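Local coordinates for bifunctional purine biosynthetic protein ADE5,7 (Cryptococcus neoformans var. grubii serotype A, PDB 7LVO) that catalyses the ATP-dependent joining of glycine to phosphoribosylamine, the second step of de novo purine synthesis, through this N-terminal GAR synthetase half, at residues A[89-94]-A[117-122]; A[136-141]-A[308-313]; A[143-148]-A[227-232]; A[181-186]-A[232-237]; A[296-301]-A[316-321]. One frame throughout, in Å; residues are numbered along the deposited sequence.

Contact 1 (A[89-94]-A[117-122])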
# COMPACT_ATOMS: atom_id res chain seq x y z
N GLY A 89 15.17 8.47 -12.56
CA GLY A 89 16.60 8.22 -12.44
C GLY A 89 16.89 6.99 -11.60
O GLY A 89 16.16 6.65 -10.68
N ALA A 90 17.97 6.32 -11.94
CA ALA A 90 18.31 5.07 -11.26
C ALA A 90 18.75 5.36 -9.83
O ALA A 90 19.32 6.42 -9.54
CB ALA A 90 19.43 4.34 -12.01
N PRO A 91 18.48 4.44 -8.90
CA PRO A 91 18.96 4.62 -7.53
C PRO A 91 20.47 4.48 -7.47
O PRO A 91 21.09 3.97 -8.41
CB PRO A 91 18.27 3.49 -6.75
CG PRO A 91 17.22 2.94 -7.66
CD PRO A 91 17.71 3.19 -9.06
N PRO A 92 21.11 4.91 -6.37
CA PRO A 92 20.50 5.57 -5.21
C PRO A 92 20.40 7.08 -5.36
O PRO A 92 20.04 7.77 -4.41
CB PRO A 92 21.45 5.21 -4.05
CG PRO A 92 22.52 4.30 -4.65
CD PRO A 92 22.52 4.58 -6.12
N ALA A 93 20.72 7.59 -6.55
CA ALA A 93 20.78 9.03 -6.76
C ALA A 93 19.43 9.63 -7.12
O ALA A 93 19.04 10.66 -6.56
CB ALA A 93 21.80 9.35 -7.86
N PHE A 94 18.70 9.01 -8.05
CA PHE A 94 17.44 9.56 -8.54
C PHE A 94 17.64 10.99 -9.06
O PHE A 94 16.80 11.87 -8.86
CB PHE A 94 16.36 9.55 -7.45
CG PHE A 94 16.06 8.18 -6.90
CD1 PHE A 94 16.77 7.67 -5.82
CD2 PHE A 94 15.05 7.40 -7.45
CE1 PHE A 94 16.50 6.41 -5.32
CE2 PHE A 94 14.76 6.15 -6.95
CZ PHE A 94 15.49 5.65 -5.88
N LEU A 117 11.24 3.77 -2.29
CA LEU A 117 11.52 3.83 -0.86
C LEU A 117 12.59 2.83 -0.46
O LEU A 117 13.61 3.19 0.15
CB LEU A 117 10.23 3.59 -0.07
CG LEU A 117 9.21 4.72 -0.10
CD1 LEU A 117 7.91 4.29 0.57
CD2 LEU A 117 9.77 5.96 0.56
N VAL A 118 12.40 1.56 -0.82
CA VAL A 118 13.38 0.53 -0.47
C VAL A 118 14.71 0.82 -1.16
O VAL A 118 15.78 0.46 -0.64
CB VAL A 118 12.85 -0.87 -0.84
CG1 VAL A 118 13.93 -1.91 -0.70
CG2 VAL A 118 11.66 -1.22 0.03
N ASP A 119 14.68 1.45 -2.33
CA ASP A 119 15.91 1.82 -3.02
C ASP A 119 16.56 3.07 -2.44
O ASP A 119 17.67 3.41 -2.84
CB ASP A 119 15.63 2.02 -4.51
CG ASP A 119 15.38 0.70 -5.23
OD1 ASP A 119 15.52 -0.36 -4.60
OD2 ASP A 119 15.04 0.73 -6.44
N GLY A 120 15.89 3.76 -1.53
CA GLY A 120 16.48 4.87 -0.82
C GLY A 120 16.18 6.25 -1.37
O GLY A 120 17.06 7.12 -1.29
N VAL A 121 14.99 6.48 -1.91
CA VAL A 121 14.66 7.79 -2.45
C VAL A 121 14.68 8.84 -1.35
O VAL A 121 14.98 10.02 -1.61
CB VAL A 121 13.29 7.75 -3.17
CG1 VAL A 121 12.17 7.51 -2.16
CG2 VAL A 121 13.06 9.03 -3.95
N GLU A 122 14.36 8.46 -0.11
CA GLU A 122 14.34 9.41 0.99
C GLU A 122 15.71 10.05 1.19
O GLU A 122 15.81 11.27 1.37
CB GLU A 122 13.87 8.73 2.27
CG GLU A 122 13.58 9.68 3.43
CD GLU A 122 14.76 9.85 4.37
OE1 GLU A 122 15.82 9.23 4.13
OE2 GLU A 122 14.63 10.60 5.35
O HOH W 1 19.83 6.80 -2.02
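The backbone carbonyls of P92 and G120 are joined by one water, which donates to both, lying 2.6 Å from P92 O and 2.9 Å from G120 O. No direct hydrogen bond links the two segments, and much of the rest is packing around the ring of F94. V121 CB sits over one face of that ring, 4.2 Å from its centroid and only 15° off the normal, which makes a CH-pi contact. P91 CA lies over the opposite face, while D119 CB approaches the edge in the ring plane, 3.9 Å from F94 CZ. A chi1 of -58° puts F94 CG anti to the carbonyl carbon and turns the ring to the first turn of helix 121-126, between V121 CB and P91 CA. P91 CG reaches the D119 carboxylate, 3.3 Å from OD2. The peptide before P92 is cis, and F94 N bonds to A90 O within the loop. On the other side G120 closes a Schellman motif with positive phi and also stands at the N-cap position of the following helix. Within the N domain of the GAR synthetase half, the contact sets the loop between strand 81-83 and helix 95-104 against the junction of helices 114-118 and 121-126, while P111 of strand 108-111, an outermost strand of the parallel sheet, touches L117 and V121.

Contact 2 (A[136-141]-A[308-313]). With EDO (1,2-ethanediol), chain B.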
# COMPACT_ATOMS: atom_id res chain seq x y z
N SER A 136 13.27 6.32 5.92
CA SER A 136 14.66 6.36 5.48
C SER A 136 15.01 5.06 4.76
O SER A 136 14.32 4.05 4.92
CB SER A 136 15.59 6.57 6.67
OG SER A 136 15.57 5.44 7.52
N PRO A 137 16.07 5.07 3.95
CA PRO A 137 16.50 3.82 3.30
C PRO A 137 16.59 2.64 4.27
O PRO A 137 16.26 1.51 3.90
CB PRO A 137 17.87 4.18 2.73
CG PRO A 137 17.79 5.66 2.47
CD PRO A 137 16.89 6.23 3.56
N ALA A 138 17.04 2.89 5.50
CA ALA A 138 17.14 1.81 6.48
C ALA A 138 15.76 1.39 7.00
O ALA A 138 15.43 0.20 7.01
CB ALA A 138 18.03 2.24 7.64
N ALA A 139 14.95 2.36 7.43
CA ALA A 139 13.63 2.03 7.95
C ALA A 139 12.76 1.34 6.91
O ALA A 139 11.90 0.52 7.26
CB ALA A 139 12.93 3.30 8.45
N ALA A 140 12.98 1.64 5.62
CA ALA A 140 12.21 1.00 4.56
C ALA A 140 12.47 -0.50 4.47
O ALA A 140 11.71 -1.20 3.80
CB ALA A 140 12.53 1.66 3.22
N MET A 141 13.51 -1.00 5.14
CA MET A 141 13.81 -2.42 5.10
C MET A 141 12.73 -3.27 5.76
O MET A 141 12.70 -4.48 5.56
CB MET A 141 15.16 -2.69 5.76
CG MET A 141 16.33 -2.00 5.08
SD MET A 141 17.92 -2.38 5.87
CE MET A 141 18.29 -3.98 5.15
N ASP A 308 16.31 0.30 17.78
CA ASP A 308 17.26 -0.24 16.81
C ASP A 308 18.04 0.85 16.09
O ASP A 308 18.96 0.52 15.34
CB ASP A 308 16.53 -1.12 15.79
CG ASP A 308 16.05 -2.43 16.39
OD1 ASP A 308 16.34 -2.68 17.58
OD2 ASP A 308 15.37 -3.20 15.68
N GLY A 309 17.69 2.12 16.29
CA GLY A 309 18.46 3.22 15.76
C GLY A 309 17.99 3.78 14.44
O GLY A 309 18.72 4.57 13.83
N TYR A 310 16.81 3.41 13.97
CA TYR A 310 16.28 3.89 12.70
C TYR A 310 14.78 4.12 12.83
O TYR A 310 13.97 3.32 12.36
CB TYR A 310 16.59 2.90 11.57
CG TYR A 310 18.07 2.63 11.42
CD1 TYR A 310 18.87 3.48 10.67
CD2 TYR A 310 18.66 1.54 12.04
CE1 TYR A 310 20.23 3.25 10.53
CE2 TYR A 310 20.02 1.30 11.90
CZ TYR A 310 20.79 2.16 11.14
OH TYR A 310 22.14 1.92 11.01
N PRO A 311 14.39 5.22 13.48
CA PRO A 311 12.96 5.50 13.66
C PRO A 311 12.23 5.49 12.32
O PRO A 311 12.80 5.77 11.27
CB PRO A 311 12.94 6.90 14.29
CG PRO A 311 14.29 7.03 14.95
CD PRO A 311 15.25 6.25 14.09
N PHE A 312 10.94 5.17 12.38
CA PHE A 312 10.11 5.06 11.19
C PHE A 312 9.23 6.30 11.06
O PHE A 312 8.45 6.61 11.97
CB PHE A 312 9.22 3.81 11.23
CG PHE A 312 8.38 3.64 9.99
CD1 PHE A 312 7.13 4.25 9.90
CD2 PHE A 312 8.85 2.91 8.91
CE1 PHE A 312 6.36 4.11 8.76
CE2 PHE A 312 8.07 2.76 7.77
CZ PHE A 312 6.83 3.37 7.70
N VAL A 313 9.35 6.99 9.94
CA VAL A 313 8.52 8.14 9.61
C VAL A 313 7.77 7.83 8.32
O VAL A 313 8.36 7.33 7.36
CB VAL A 313 9.36 9.42 9.47
CG1 VAL A 313 8.46 10.60 9.14
CG2 VAL A 313 10.15 9.69 10.74
C1 EDO B . 19.94 5.85 5.61
O1 EDO B . 18.67 5.35 6.08
C2 EDO B . 19.95 7.37 5.64
O2 EDO B . 19.75 7.83 6.98
O HOH W 2 11.78 6.90 8.76
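Y310 directs its CB toward 136-141, and its ring then meets the methyl group of A138 obliquely along one side. A138 CB is 3.8 Å from Y310 CG, comes nearest at CD1, 3.4 Å away, and is again 3.8 Å from CE1 as the ring runs on toward its hydroxyl. The first torsion of Y310 (chi1 -58°, CG beside the backbone N) sets the ring in this position. The next methyl, A139 CB, faces the backbone instead, 3.8 Å from P311 O, and also touches F312 CD2. The turn that presents these two alanines is held from within: S136 OG accepts from A139 N at 3.1 Å in a nearly straight bond (170°), an ST motif, and A138 to M141 forms a type I turn. Across the segments the polar link is a water that donates to P311 O and accepts from V313 N, at 2.7 Å, and more distantly from S136 N. A 1,2-ethanediol molecule, probably from the crystallisation liquor, takes the N-H of A138 through its O1. In this way an N-domain loop, between helices 121-126 and 141-144, is laid against an ATP-grasp loop, between helix 287-307 and strand 315-323; E122 of helix 121-126 touches S136 and P137, M305 of helix 287-307 packs on A139, and D308 pairs with R155 of helix 146-155.

Contact 3 (A[143-148]-A[227-232])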
# COMPACT_ATOMS: atom_id res chain seq x y z
N GLU A 143 9.84 -3.46 4.81
CA GLU A 143 9.21 -4.07 3.65
C GLU A 143 10.20 -4.59 2.63
O GLU A 143 9.88 -5.53 1.91
CB GLU A 143 8.27 -3.06 2.97
CG GLU A 143 7.42 -3.68 1.86
CD GLU A 143 6.53 -2.67 1.16
OE1 GLU A 143 6.41 -1.52 1.64
OE2 GLU A 143 5.95 -3.02 0.11
N GLY A 144 11.40 -4.01 2.57
CA GLY A 144 12.36 -4.41 1.56
C GLY A 144 13.00 -5.76 1.81
O GLY A 144 13.37 -6.45 0.86
N SER A 145 13.12 -6.15 3.08
CA SER A 145 13.77 -7.41 3.45
C SER A 145 12.87 -8.16 4.42
O SER A 145 12.82 -7.84 5.62
CB SER A 145 15.15 -7.15 4.07
OG SER A 145 15.66 -8.33 4.68
N LYS A 146 12.17 -9.17 3.91
CA LYS A 146 11.31 -9.97 4.78
C LYS A 146 12.12 -10.64 5.87
O LYS A 146 11.65 -10.77 7.01
CB LYS A 146 10.55 -11.01 3.95
CG LYS A 146 9.65 -10.40 2.88
CD LYS A 146 8.90 -11.48 2.11
CE LYS A 146 8.08 -10.88 0.97
NZ LYS A 146 7.07 -9.90 1.47
N SER A 147 13.34 -11.08 5.55
CA SER A 147 14.18 -11.72 6.55
C SER A 147 14.48 -10.76 7.70
O SER A 147 14.36 -11.12 8.88
CB SER A 147 15.48 -12.20 5.90
OG SER A 147 16.21 -11.12 5.35
N LEU A 148 14.88 -9.53 7.37
CA LEU A 148 15.11 -8.53 8.41
C LEU A 148 13.83 -8.24 9.19
O LEU A 148 13.86 -8.11 10.42
CB LEU A 148 15.67 -7.25 7.79
CG LEU A 148 15.92 -6.08 8.74
CD1 LEU A 148 16.98 -5.14 8.14
CD2 LEU A 148 14.64 -5.30 9.03
N GLY A 227 15.71 -13.30 -4.40
CA GLY A 227 15.90 -14.60 -3.81
C GLY A 227 17.24 -14.84 -3.17
O GLY A 227 17.52 -15.97 -2.76
N ASP A 228 18.09 -13.81 -3.07
CA ASP A 228 19.38 -13.98 -2.39
C ASP A 228 19.18 -14.46 -0.96
O ASP A 228 20.06 -15.14 -0.41
CB ASP A 228 20.16 -12.67 -2.41
CG ASP A 228 20.58 -12.26 -3.81
OD1 ASP A 228 20.22 -12.98 -4.77
OD2 ASP A 228 21.26 -11.23 -3.96
N GLU A 229 18.05 -14.12 -0.35
CA GLU A 229 17.65 -14.65 0.95
C GLU A 229 16.19 -15.08 0.85
O GLU A 229 15.41 -14.51 0.07
CB GLU A 229 17.84 -13.62 2.07
CG GLU A 229 19.29 -13.25 2.32
CD GLU A 229 19.44 -12.12 3.33
OE1 GLU A 229 18.43 -11.46 3.63
OE2 GLU A 229 20.57 -11.91 3.82
N VAL A 230 15.83 -16.08 1.65
CA VAL A 230 14.49 -16.66 1.61
C VAL A 230 13.99 -16.84 3.04
O VAL A 230 14.76 -17.22 3.93
CB VAL A 230 14.48 -18.00 0.85
CG1 VAL A 230 15.37 -19.02 1.54
CG2 VAL A 230 13.06 -18.53 0.72
N VAL A 231 12.71 -16.58 3.24
CA VAL A 231 12.05 -16.77 4.53
C VAL A 231 11.10 -17.96 4.40
O VAL A 231 10.27 -18.01 3.49
CB VAL A 231 11.28 -15.51 4.96
CG1 VAL A 231 10.40 -15.82 6.16
CG2 VAL A 231 12.25 -14.38 5.28
N VAL A 232 11.23 -18.91 5.33
CA VAL A 232 10.34 -20.06 5.42
C VAL A 232 9.59 -19.94 6.74
O VAL A 232 10.21 -19.98 7.81
CB VAL A 232 11.10 -21.39 5.34
CG1 VAL A 232 10.14 -22.56 5.40
CG2 VAL A 232 11.95 -21.44 4.07
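The first turn of helix 146-155 approaches strand 229-234 most closely where S147 meets V231, their CA atoms 5.8 Å apart. This places the helix start beside an inner strand of a four-stranded antiparallel sheet in the ATP-grasp domain. S145 is the N-cap, its OG accepting from L148 N at 3.0 Å, and S147, two residues on from the cap, points toward the strand. S147 OG donates to E229 OE1 at 2.8 Å, meeting the oxygen on its syn side but 32° out of the carboxylate plane. E229 reaches across with its chain extended beyond CG, and a chi1 of 61° turns S147 OG to meet it. Residues 227-232 belong to the predicted ATP-binding region, and the strand is stitched to its neighbours by backbone bonds between V230 and F166 and between V231 and K191. K146 touches the strand with its CB, 4.0 Å from V231 CG2, before its chain turns away toward E331, a predicted magnesium ligand, with which NZ makes a long, weak ion pair. The apolar half of the contact rests on one methyl: V231 CG2 packs against the helix backbone, 3.5 Å from both S147 N and S147 CA.

Contact 4 (A[181-186]-A[232-237])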
# COMPACT_ATOMS: atom_id res chain seq x y z
N LYS A 181 9.82 -31.06 9.38
CA LYS A 181 8.45 -30.74 9.74
C LYS A 181 8.43 -29.81 10.95
O LYS A 181 8.11 -30.25 12.07
CB LYS A 181 7.66 -32.01 10.04
CG LYS A 181 7.55 -32.98 8.87
CD LYS A 181 6.69 -32.40 7.75
CE LYS A 181 6.36 -33.47 6.71
NZ LYS A 181 7.58 -34.04 6.07
N PRO A 182 8.74 -28.53 10.78
CA PRO A 182 8.86 -27.64 11.94
C PRO A 182 7.56 -26.97 12.34
O PRO A 182 7.42 -26.48 13.46
CB PRO A 182 9.90 -26.60 11.49
CG PRO A 182 10.12 -26.85 9.98
CD PRO A 182 9.08 -27.83 9.53
N PHE A 183 6.59 -26.93 11.43
CA PHE A 183 5.37 -26.15 11.61
C PHE A 183 4.22 -27.05 12.04
O PHE A 183 3.96 -28.09 11.42
CB PHE A 183 5.02 -25.41 10.32
CG PHE A 183 6.08 -24.46 9.86
CD1 PHE A 183 6.83 -23.74 10.79
CD2 PHE A 183 6.36 -24.30 8.52
CE1 PHE A 183 7.81 -22.86 10.38
CE2 PHE A 183 7.35 -23.43 8.10
CZ PHE A 183 8.07 -22.71 9.03
N THR A 184 3.52 -26.63 13.10
CA THR A 184 2.39 -27.41 13.60
C THR A 184 1.29 -27.52 12.56
O THR A 184 0.66 -28.58 12.43
CB THR A 184 1.84 -26.76 14.88
OG1 THR A 184 2.89 -26.66 15.85
CG2 THR A 184 0.71 -27.60 15.45
N SER A 185 1.05 -26.45 11.80
CA SER A 185 -0.00 -26.48 10.79
C SER A 185 0.28 -27.45 9.66
O SER A 185 -0.63 -27.80 8.91
CB SER A 185 -0.22 -25.07 10.23
OG SER A 185 -0.63 -24.17 11.24
N GLY A 186 1.53 -27.90 9.52
CA GLY A 186 1.90 -28.81 8.46
C GLY A 186 2.15 -28.17 7.11
O GLY A 186 2.58 -28.87 6.18
N VAL A 232 11.23 -18.91 5.33
CA VAL A 232 10.34 -20.06 5.42
C VAL A 232 9.59 -19.94 6.74
O VAL A 232 10.21 -19.98 7.81
CB VAL A 232 11.10 -21.39 5.34
CG1 VAL A 232 10.14 -22.56 5.40
CG2 VAL A 232 11.95 -21.44 4.07
N GLU A 233 8.27 -19.78 6.67
CA GLU A 233 7.47 -19.54 7.86
C GLU A 233 6.19 -20.35 7.81
O GLU A 233 5.78 -20.85 6.75
CB GLU A 233 7.13 -18.05 8.01
CG GLU A 233 6.29 -17.49 6.89
CD GLU A 233 5.99 -16.01 7.07
OE1 GLU A 233 6.86 -15.30 7.61
OE2 GLU A 233 4.89 -15.57 6.68
N GLU A 234 5.56 -20.48 8.97
CA GLU A 234 4.36 -21.31 9.09
C GLU A 234 3.19 -20.68 8.34
O GLU A 234 2.97 -19.47 8.38
CB GLU A 234 3.99 -21.49 10.56
CG GLU A 234 2.81 -22.42 10.80
CD GLU A 234 2.54 -22.65 12.27
OE1 GLU A 234 3.25 -22.07 13.11
OE2 GLU A 234 1.62 -23.42 12.59
N TYR A 235 2.43 -21.53 7.64
CA TYR A 235 1.21 -21.10 6.97
C TYR A 235 0.11 -20.95 8.01
O TYR A 235 -0.25 -21.92 8.69
CB TYR A 235 0.81 -22.10 5.90
CG TYR A 235 -0.51 -21.82 5.24
CD1 TYR A 235 -0.60 -20.98 4.13
CD2 TYR A 235 -1.69 -22.38 5.72
CE1 TYR A 235 -1.81 -20.72 3.52
CE2 TYR A 235 -2.91 -22.13 5.12
CZ TYR A 235 -2.96 -21.30 4.02
OH TYR A 235 -4.18 -21.04 3.42
N LEU A 236 -0.43 -19.74 8.13
CA LEU A 236 -1.48 -19.45 9.10
C LEU A 236 -2.83 -19.34 8.41
O LEU A 236 -2.92 -18.97 7.24
CB LEU A 236 -1.17 -18.16 9.86
CG LEU A 236 0.15 -18.12 10.63
CD1 LEU A 236 0.32 -16.78 11.33
CD2 LEU A 236 0.23 -19.27 11.62
N SER A 237 -3.88 -19.67 9.16
CA SER A 237 -5.25 -19.63 8.66
C SER A 237 -6.04 -18.57 9.41
O SER A 237 -5.90 -18.42 10.63
CB SER A 237 -5.93 -21.00 8.82
OG SER A 237 -5.21 -22.00 8.13
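The phenyl ring of F183 lies against the backbone of strand 229-234, with E234 N 3.3 Å above one face, offset toward the rim. E234 CB is over the same face, 3.9 Å from the ring centroid in a CH-pi contact, and V232 O comes to the edge in the ring plane. F183 CE2 also packs on V232 CG1, 4.0 Å away. The ring and the E234 carboxylate are nearly parallel, 4° apart, and the two side chains run past each other in opposite directions. E234 CG stands anti to the backbone N (chi1 -176°) and the rest of the chain is extended, which carries OE2 to the type I turn F183-G186. There OE2 accepts twice from S185: from OG at 2.7 Å on the anti side, and from the backbone N at 3.2 Å from above the carboxylate plane. E233 points to the other side of the strand, where K150 and K191 bind its carboxylate. Within the predicted ATP-binding region of the ATP-grasp domain, the contact fastens the turn after helix 171-179 to the end of strand 229-234; strand 188-192, which begins after R187, pairs with that strand, V189 bonding to E233, and R187 makes a cation-pi contact with Y235.

Contact 5 (A[296-301]-A[316-321])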
# COMPACT_ATOMS: atom_id res chain seq x y z
N ASP A 296 0.11 -4.33 20.83
CA ASP A 296 1.03 -5.45 20.71
C ASP A 296 1.89 -5.41 19.46
O ASP A 296 2.87 -6.16 19.38
CB ASP A 296 0.24 -6.77 20.72
CG ASP A 296 -0.62 -6.92 21.96
OD1 ASP A 296 -0.55 -6.05 22.85
OD2 ASP A 296 -1.37 -7.92 22.04
N VAL A 297 1.56 -4.56 18.48
CA VAL A 297 2.30 -4.53 17.22
C VAL A 297 2.74 -3.11 16.88
O VAL A 297 3.93 -2.82 16.79
CB VAL A 297 1.46 -5.13 16.08
CG1 VAL A 297 2.16 -4.97 14.74
CG2 VAL A 297 1.16 -6.60 16.36
N LEU A 298 1.77 -2.22 16.66
CA LEU A 298 2.08 -0.90 16.13
C LEU A 298 3.02 -0.13 17.06
O LEU A 298 4.08 0.33 16.65
CB LEU A 298 0.79 -0.11 15.90
CG LEU A 298 0.09 -0.35 14.56
CD1 LEU A 298 -0.18 -1.83 14.33
CD2 LEU A 298 -1.21 0.45 14.49
N GLU A 299 2.63 0.02 18.32
CA GLU A 299 3.47 0.79 19.24
C GLU A 299 4.79 0.07 19.52
O GLU A 299 5.85 0.73 19.50
CB GLU A 299 2.70 1.08 20.53
CG GLU A 299 1.60 2.12 20.33
CD GLU A 299 0.72 2.31 21.55
OE1 GLU A 299 0.83 1.51 22.50
OE2 GLU A 299 -0.09 3.26 21.55
N PRO A 300 4.81 -1.23 19.79
CA PRO A 300 6.12 -1.92 19.89
C PRO A 300 6.94 -1.81 18.62
O PRO A 300 8.18 -1.80 18.70
CB PRO A 300 5.73 -3.38 20.18
CG PRO A 300 4.40 -3.28 20.85
CD PRO A 300 3.69 -2.10 20.21
N THR A 301 6.30 -1.73 17.46
CA THR A 301 7.06 -1.56 16.22
C THR A 301 7.72 -0.18 16.16
O THR A 301 8.91 -0.07 15.88
CB THR A 301 6.14 -1.76 15.01
OG1 THR A 301 5.70 -3.13 14.96
CG2 THR A 301 6.87 -1.43 13.72
N LEU A 316 2.89 3.58 7.98
CA LEU A 316 3.13 2.19 8.34
C LEU A 316 1.89 1.37 8.02
O LEU A 316 0.85 1.52 8.68
CB LEU A 316 3.50 2.07 9.82
CG LEU A 316 3.78 0.65 10.30
CD1 LEU A 316 5.07 0.13 9.68
CD2 LEU A 316 3.84 0.59 11.82
N PHE A 317 1.98 0.52 7.00
CA PHE A 317 0.90 -0.38 6.61
C PHE A 317 1.25 -1.78 7.13
O PHE A 317 2.18 -2.43 6.62
CB PHE A 317 0.73 -0.39 5.09
CG PHE A 317 -0.33 -1.34 4.59
CD1 PHE A 317 -0.12 -2.71 4.61
CD2 PHE A 317 -1.53 -0.86 4.09
CE1 PHE A 317 -1.10 -3.58 4.15
CE2 PHE A 317 -2.50 -1.73 3.63
CZ PHE A 317 -2.28 -3.10 3.66
N THR A 318 0.51 -2.24 8.12
CA THR A 318 0.73 -3.54 8.74
C THR A 318 -0.38 -4.49 8.29
O THR A 318 -1.56 -4.21 8.53
CB THR A 318 0.76 -3.44 10.26
OG1 THR A 318 1.71 -2.43 10.64
CG2 THR A 318 1.16 -4.76 10.88
N GLY A 319 0.00 -5.57 7.63
CA GLY A 319 -0.95 -6.58 7.23
C GLY A 319 -1.07 -7.68 8.27
O GLY A 319 -0.10 -8.39 8.52
N PHE A 320 -2.25 -7.81 8.86
CA PHE A 320 -2.50 -8.78 9.91
C PHE A 320 -3.27 -9.98 9.37
O PHE A 320 -3.99 -9.90 8.38
CB PHE A 320 -3.31 -8.16 11.06
CG PHE A 320 -2.58 -7.11 11.83
CD1 PHE A 320 -2.59 -5.79 11.42
CD2 PHE A 320 -1.88 -7.44 12.98
CE1 PHE A 320 -1.92 -4.83 12.13
CE2 PHE A 320 -1.21 -6.48 13.70
CZ PHE A 320 -1.23 -5.17 13.27
N MET A 321 -3.12 -11.10 10.06
CA MET A 321 -4.04 -12.23 9.96
C MET A 321 -4.61 -12.46 11.36
O MET A 321 -3.85 -12.66 12.31
CB MET A 321 -3.35 -13.49 9.45
CG MET A 321 -4.29 -14.69 9.40
SD MET A 321 -3.61 -16.13 8.55
CE MET A 321 -3.57 -15.54 6.85
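V297 turns CG1 anti to its backbone N (chi1 174°) and F320 carries its ring beside its own backbone N (chi1 -67°), bringing valine methyls and ring edge together. V297 CG2 lies 3.6 Å from F320 CE2, and CG1 is 3.7 Å from CZ. L298 CD1 reaches the same edge, 3.7 Å from F320 CZ, so two neighbouring helix residues share the rim of one ring. Further along, V297 CG1 meets T318 CG2, and T301 CG2 touches L316 CD2 at 4.1 Å. Helix 287-307 packs across strand 315-323 of the antiparallel ATP-grasp sheet, running roughly against it (147° between directions) with the segment axes 10.5 Å apart. The helix is irregular here: a wider pi-type turn at 296-298 is followed by a kink at P300. Within it V297 O accepts both from T301 N, at 2.7 Å, and from T301 OG1, at 2.6 Å, the hydroxyl standing above the carbonyl plane. That hydroxyl is also bonded to Y332 OH on strand 326-333. Between the two segments the contact is buried methyl and ring packing with no hydrogen bond across, so it depends on close fit and not on directional polar bonds.

In the fold
Contact 1 comes first along the chain and lies within the N domain range, while contact 2 is the one that joins that range to the ATP-grasp domain; the two touch where E122 and G120 pack on P137. Contacts 3, 4 and 5 lie within the ATP-grasp range. Contacts 3 and 4, with centres 17 Å apart, share V232 and both use strand 229-234, so one strand of the predicted ATP-binding region takes part in both. Contact 5 belongs to the other ATP-grasp sheet and meets contact 4 through M321 against L236 and S237. Contacts 1 and 4 lie farthest apart, 36 Å between centres.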